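Local atomic coordinates of RNA-dependent RNA polymerase (Taggert virus, PDB entry 6DX3), a protein that carries a viral ovarian tumor (OTU) domain, a papain-like cysteine protease that probably removes ubiquitin or ubiquitin-like modifiers from host proteins. Residues 119-124 against 145-150; 22-27 against 124-129. All blocks are in the same frame, centred on the assembly; numbering follows the deposited sequence.

Contact 1 of 2, residues 119-124 against 145-150; sequences WHEDAS and MHRRNH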
loop_
_atom_site.group_PDB
_atom_site.type_symbol
_atom_site.label_atom_id
_atom_site.label_comp_id
_atom_site.label_asym_id
_atom_site.label_seq_id
_atom_site.Cartn_x
_atom_site.Cartn_y
_atom_site.Cartn_z
ATOM N N TRP A 119 1.438 2.871 6.621
ATOM C CA TRP A 119 1.859 3.159 7.986
ATOM C C TRP A 119 2.769 2.042 8.482
ATOM O O TRP A 119 2.401 0.865 8.433
ATOM C CB TRP A 119 0.645 3.310 8.905
ATOM C CG TRP A 119 -0.350 4.326 8.418
ATOM C CD1 TRP A 119 -1.264 4.166 7.414
ATOM C CD2 TRP A 119 -0.532 5.657 8.917
ATOM N NE1 TRP A 119 -2.001 5.316 7.258
ATOM C CE2 TRP A 119 -1.573 6.245 8.170
ATOM C CE3 TRP A 119 0.085 6.409 9.922
ATOM C CZ2 TRP A 119 -2.011 7.550 8.396
ATOM C CZ3 TRP A 119 -0.351 7.703 10.146
ATOM C CH2 TRP A 119 -1.388 8.261 9.386
ATOM N N HIS A 120 3.953 2.413 8.958
ATOM C CA HIS A 120 4.943 1.436 9.390
ATOM C C HIS A 120 4.830 1.206 10.891
ATOM O O HIS A 120 5.026 2.135 11.683
ATOM C CB HIS A 120 6.357 1.884 9.035
ATOM C CG HIS A 120 7.422 1.063 9.691
ATOM N ND1 HIS A 120 8.050 1.453 10.854
ATOM C CD2 HIS A 120 7.958 -0.135 9.358
ATOM C CE1 HIS A 120 8.932 0.535 11.205
ATOM N NE2 HIS A 120 8.896 -0.440 10.314
ATOM N N GLU A 121 4.536 -0.034 11.274
ATOM C CA GLU A 121 4.467 -0.415 12.675
ATOM C C GLU A 121 5.866 -0.685 13.213
ATOM O O GLU A 121 6.609 -1.501 12.657
ATOM C CB GLU A 121 3.591 -1.656 12.843
ATOM C CG GLU A 121 3.439 -2.136 14.275
ATOM C CD GLU A 121 2.731 -3.472 14.360
ATOM O OE1 GLU A 121 2.994 -4.333 13.497
ATOM O OE2 GLU A 121 1.894 -3.655 15.272
ATOM N N ASP A 122 6.227 -0.001 14.296
ATOM C CA ASP A 122 7.495 -0.258 14.967
ATOM C C ASP A 122 7.328 -1.067 16.248
ATOM O O ASP A 122 8.157 -1.932 16.543
ATOM C CB ASP A 122 8.215 1.064 15.272
ATOM C CG ASP A 122 7.467 1.915 16.273
ATOM O OD1 ASP A 122 6.230 2.014 16.136
ATOM O OD2 ASP A 122 8.108 2.469 17.193
ATOM N N ALA A 123 6.285 -0.796 17.030
ATOM C CA ALA A 123 5.929 -1.629 18.168
ATOM C C ALA A 123 4.423 -1.823 18.142
ATOM O O ALA A 123 3.716 -1.175 17.365
ATOM C CB ALA A 123 6.401 -1.028 19.498
ATOM N N SER A 124 3.940 -2.736 18.991
ATOM C CA SER A 124 2.573 -3.249 18.901
ATOM C C SER A 124 1.531 -2.165 18.658
ATOM O O SER A 124 1.244 -1.360 19.547
ATOM C CB SER A 124 2.211 -4.041 20.162
ATOM O OG SER A 124 1.267 -5.055 19.863
ATOM N N MET A 145 -1.254 -0.963 6.808
ATOM C CA MET A 145 -0.326 -1.042 7.929
ATOM C C MET A 145 0.775 -2.037 7.592
ATOM O O MET A 145 0.496 -3.216 7.348
ATOM C CB MET A 145 -1.054 -1.456 9.211
ATOM C CG MET A 145 -0.261 -1.245 10.500
ATOM S SD MET A 145 -1.269 -1.570 11.966
ATOM C CE MET A 145 -0.026 -1.993 13.171
ATOM N N HIS A 146 2.018 -1.567 7.592
ATOM C CA HIS A 146 3.175 -2.402 7.290
ATOM C C HIS A 146 3.718 -2.998 8.584
ATOM O O HIS A 146 4.221 -2.269 9.446
ATOM C CB HIS A 146 4.246 -1.574 6.578
ATOM C CG HIS A 146 5.287 -2.390 5.881
ATOM N ND1 HIS A 146 6.456 -1.844 5.394
ATOM C CD2 HIS A 146 5.333 -3.710 5.579
ATOM C CE1 HIS A 146 7.179 -2.791 4.823
ATOM N NE2 HIS A 146 6.520 -3.933 4.925
ATOM N N ARG A 147 3.626 -4.320 8.717
ATOM C CA ARG A 147 3.970 -5.030 9.949
ATOM C C ARG A 147 5.023 -6.082 9.617
ATOM O O ARG A 147 4.681 -7.211 9.253
ATOM C CB ARG A 147 2.726 -5.654 10.573
ATOM C CG ARG A 147 1.477 -4.811 10.396
ATOM C CD ARG A 147 0.273 -5.427 11.092
ATOM N NE ARG A 147 0.342 -5.307 12.542
ATOM C CZ ARG A 147 -0.641 -5.658 13.365
ATOM N NH1 ARG A 147 -1.770 -6.154 12.876
ATOM N NH2 ARG A 147 -0.501 -5.518 14.680
ATOM N N ARG A 148 6.284 -5.696 9.678
ATOM C CA ARG A 148 7.382 -6.516 9.248
ATOM C C ARG A 148 7.076 -6.796 7.793
ATOM O O ARG A 148 7.002 -5.930 7.026
ATOM C CB ARG A 148 7.675 -7.754 10.104
ATOM C CG ARG A 148 7.841 -7.470 11.591
ATOM C CD ARG A 148 9.053 -6.643 11.998
ATOM N NE ARG A 148 10.244 -7.456 12.048
ATOM C CZ ARG A 148 10.709 -8.051 13.130
ATOM N NH1 ARG A 148 10.115 -7.916 14.305
ATOM N NH2 ARG A 148 11.778 -8.788 13.012
ATOM N N ASN A 149 6.914 -8.011 7.408
ATOM C CA ASN A 149 6.588 -8.301 6.020
ATOM C C ASN A 149 5.088 -8.376 5.756
ATOM O O ASN A 149 4.690 -8.404 4.589
ATOM C CB ASN A 149 7.263 -9.610 5.600
ATOM C CG ASN A 149 8.779 -9.513 5.610
ATOM O OD1 ASN A 149 9.347 -8.445 5.385
ATOM N ND2 ASN A 149 9.442 -10.629 5.884
ATOM N N HIS A 150 4.256 -8.385 6.795
ATOM C CA HIS A 150 2.806 -8.488 6.660
ATOM C C HIS A 150 2.177 -7.112 6.449
ATOM O O HIS A 150 2.695 -6.093 6.913
ATOM C CB HIS A 150 2.206 -9.151 7.905
ATOM C CG HIS A 150 0.717 -9.318 7.849
ATOM N ND1 HIS A 150 0.111 -10.370 7.197
ATOM C CD2 HIS A 150 -0.285 -8.575 8.378
ATOM C CE1 HIS A 150 -1.201 -10.267 7.323
ATOM N NE2 HIS A 150 -1.467 -9.187 8.034
HETATM O O HOH W 1 6.846 -3.152 10.536
#
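W119 and H120 pair with M145 and H146 as parallel neighbours in the central mixed sheet of the OTU fold, strand 116-121 beside strand 142-147. Two backbone bonds hold them: H146 N to W119 O at 2.6 Å and E121 N to H146 O at 2.9 Å, both close to straight. Beyond the last bridge the strands part, and water 1 fills in, donating to E121 O and H146 O and accepting from R148 N, bridging the diverging strand ends at the start of the type II' turn from R147 to H150.

The charged contact is between E121 and R147. R147 grips the carboxylate side-on, NE to OE1 at 3.0 Å and NH2 to OE2 at 3.1 Å, with the two planes 50° apart. OE1 is met from above the carboxylate plane, although it lies almost within the guanidinium plane; OE2 is met on its syn side. OE2 also accepts from K125 N, while NH1 of R147 turns to D152.

M145 packs against the ion pair. Its chain is extended, with CG anti to the backbone N (chi1 -166°): SD sits 4.1 Å above the plane of the R147 guanidinium, offset toward its rim, and the CE methyl is in van der Waals contact with the carboxylate, 3.3 Å from E121 OE2.

Contact 2 of 2, residues 22-27 against 124-129; sequences DLEVED and SKHCDY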
loop_
_atom_site.group_PDB
_atom_site.type_symbol
_atom_site.label_atom_id
_atom_site.label_comp_id
_atom_site.label_asym_id
_atom_site.label_seq_id
_atom_site.Cartn_x
_atom_site.Cartn_y
_atom_site.Cartn_z
ATOM N N ASP A 22 3.883 9.664 15.344
ATOM C CA ASP A 22 3.870 9.000 16.653
ATOM C C ASP A 22 2.403 8.701 16.949
ATOM O O ASP A 22 1.703 9.516 17.557
ATOM C CB ASP A 22 4.503 9.856 17.742
ATOM C CG ASP A 22 4.299 9.277 19.135
ATOM O OD1 ASP A 22 5.074 8.373 19.517
ATOM O OD2 ASP A 22 3.370 9.726 19.842
ATOM N N LEU A 23 1.936 7.531 16.514
ATOM C CA LEU A 23 0.504 7.292 16.425
ATOM C C LEU A 23 0.104 5.926 16.964
ATOM O O LEU A 23 0.671 4.894 16.594
ATOM C CB LEU A 23 0.021 7.465 14.965
ATOM C CG LEU A 23 -1.394 7.013 14.616
ATOM C CD1 LEU A 23 -2.114 8.076 13.801
ATOM C CD2 LEU A 23 -1.329 5.719 13.823
ATOM N N GLU A 24 -0.868 5.954 17.869
ATOM C CA GLU A 24 -1.649 4.789 18.264
ATOM C C GLU A 24 -2.624 4.521 17.120
ATOM O O GLU A 24 -3.558 5.300 16.909
ATOM C CB GLU A 24 -2.412 5.080 19.557
ATOM C CG GLU A 24 -1.589 5.330 20.853
ATOM C CD GLU A 24 -0.553 4.267 21.149
ATOM O OE1 GLU A 24 0.594 4.400 20.680
ATOM O OE2 GLU A 24 -0.876 3.307 21.878
ATOM N N VAL A 25 -2.421 3.426 16.382
ATOM C CA VAL A 25 -3.240 3.192 15.189
ATOM C C VAL A 25 -4.723 3.135 15.549
ATOM O O VAL A 25 -5.569 3.664 14.815
ATOM C CB VAL A 25 -2.791 1.922 14.435
ATOM C CG1 VAL A 25 -1.451 2.137 13.803
ATOM C CG2 VAL A 25 -2.789 0.721 15.356
ATOM N N GLU A 26 -5.068 2.482 16.661
ATOM C CA GLU A 26 -6.479 2.248 16.964
ATOM C C GLU A 26 -7.196 3.491 17.476
ATOM O O GLU A 26 -8.428 3.476 17.569
ATOM C CB GLU A 26 -6.623 1.102 17.968
ATOM C CG GLU A 26 -6.058 -0.222 17.468
ATOM C CD GLU A 26 -6.644 -1.409 18.201
ATOM O OE1 GLU A 26 -6.522 -1.460 19.444
ATOM O OE2 GLU A 26 -7.224 -2.290 17.532
ATOM N N ASP A 27 -6.473 4.563 17.804
ATOM C CA ASP A 27 -7.146 5.831 18.071
ATOM C C ASP A 27 -7.771 6.403 16.802
ATOM O O ASP A 27 -8.743 7.164 16.875
ATOM C CB ASP A 27 -6.165 6.837 18.678
ATOM C CG ASP A 27 -5.605 6.377 20.005
ATOM O OD1 ASP A 27 -6.038 5.312 20.509
ATOM O OD2 ASP A 27 -4.736 7.090 20.550
ATOM N N SER A 124 3.940 -2.736 18.991
ATOM C CA SER A 124 2.573 -3.249 18.901
ATOM C C SER A 124 1.531 -2.165 18.658
ATOM O O SER A 124 1.244 -1.360 19.547
ATOM C CB SER A 124 2.211 -4.041 20.162
ATOM O OG SER A 124 1.267 -5.055 19.863
ATOM N N LYS A 125 0.991 -2.126 17.439
ATOM C CA LYS A 125 -0.104 -1.224 17.084
ATOM C C LYS A 125 0.282 0.244 17.264
ATOM O O LYS A 125 -0.567 1.101 17.534
ATOM C CB LYS A 125 -1.370 -1.569 17.875
ATOM C CG LYS A 125 -1.924 -2.947 17.516
ATOM C CD LYS A 125 -2.436 -3.720 18.720
ATOM C CE LYS A 125 -3.889 -3.384 19.032
ATOM N NZ LYS A 125 -4.052 -1.985 19.524
ATOM N N HIS A 126 1.573 0.541 17.114
ATOM C CA HIS A 126 2.089 1.903 17.110
ATOM C C HIS A 126 2.944 2.096 15.870
ATOM O O HIS A 126 3.671 1.185 15.465
ATOM C CB HIS A 126 2.915 2.199 18.370
ATOM C CG HIS A 126 3.628 3.517 18.327
ATOM N ND1 HIS A 126 4.833 3.692 17.680
ATOM C CD2 HIS A 126 3.301 4.726 18.844
ATOM C CE1 HIS A 126 5.220 4.948 17.804
ATOM N NE2 HIS A 126 4.308 5.597 18.506
ATOM N N CYS A 127 2.861 3.283 15.271
ATOM C CA CYS A 127 3.567 3.593 14.035
ATOM C C CYS A 127 4.486 4.789 14.241
ATOM O O CYS A 127 4.141 5.729 14.965
ATOM C CB CYS A 127 2.585 3.871 12.891
ATOM S SG CYS A 127 1.652 2.416 12.362
ATOM N N ASP A 128 5.660 4.751 13.601
ATOM C CA ASP A 128 6.654 5.807 13.744
ATOM C C ASP A 128 6.952 6.563 12.456
ATOM O O ASP A 128 7.619 7.602 12.515
ATOM C CB ASP A 128 7.970 5.243 14.312
ATOM C CG ASP A 128 8.617 4.219 13.394
ATOM O OD1 ASP A 128 7.884 3.500 12.683
ATOM O OD2 ASP A 128 9.863 4.130 13.384
ATOM N N TYR A 129 6.494 6.081 11.303
ATOM C CA TYR A 129 6.589 6.862 10.076
ATOM C C TYR A 129 5.539 6.364 9.094
ATOM O O TYR A 129 4.995 5.267 9.236
ATOM C CB TYR A 129 8.000 6.812 9.464
ATOM C CG TYR A 129 8.351 5.568 8.667
ATOM C CD1 TYR A 129 7.967 5.437 7.337
ATOM C CD2 TYR A 129 9.108 4.549 9.233
ATOM C CE1 TYR A 129 8.295 4.314 6.603
ATOM C CE2 TYR A 129 9.449 3.422 8.503
ATOM C CZ TYR A 129 9.035 3.310 7.188
ATOM O OH TYR A 129 9.364 2.194 6.453
HETATM O O HOH W 2 -3.045 0.995 18.654
#
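L23 and C127 form a hydrogen-bonded antiparallel pair where strand 17-24 lies against strand 126-133 in the mixed sheet of the OTU fold. L23 N donates a hydrogen bond to C127 O, and C127 N donates one to L23 O at 3.0 Å. E24 and H126 make the next, non-hydrogen-bonded pair, after which V25 N reaches K125 O at 3.2 Å, where segment 22-27 leaves the strand for the short, weakly bonded helix 25-28.

On the face that carries E24 and H126, the H126 side chain leaves with CG anti to its backbone N (chi1 172°), which carries NE2 to D22 OD1 at 3.1 Å; the oxygen sits near the ring plane but is approached from well above its own carboxylate plane. E24 bends at chi2 to bring OE1 to the ring edge, 3.3 Å from H126 CD2. The other ring nitrogen, ND1, bonds to D122 OD1, so the ring is held from both nitrogens and its rotation is fixed.

L23 and C127 point to the other face, where V25 CG1 also comes against C127 SG at 3.4 Å, and L23 CD2 lies more loosely over C127 CB. Behind them W119 covers L23 and C127, while M145 and I31 close on V25.

At the helix start, K125 curls through three bends so that NZ meets E26 OE1 in a salt bridge whose modelled length of 2.5 Å is doubtfully short. Water 2 joins the same corner: it accepts from E26 N, takes a weak bond from K125 NZ, and donates to K125 O at 2.7 Å.

Both contacts belong to one mixed sheet, with centres about 9 Å apart on the same side of the chain's centre. Across it the strands run 17-24, 126-133, 116-121, 142-147, so contact 2 joins the first two of these and contact 1 the last two. Along the chain the order is 22-27, 119-124, 124-129, 145-150: the segments alternate, and S124 belongs to both contacts. The missing join is made between strands 116-121 and 126-133, where H120 N bonds to Y129 O and H120 ND1 to D128 OD1. Strand 17-24, far away in sequence, is thereby tied, through the hairpin of strands 116-121 and 126-133, to strand 142-147.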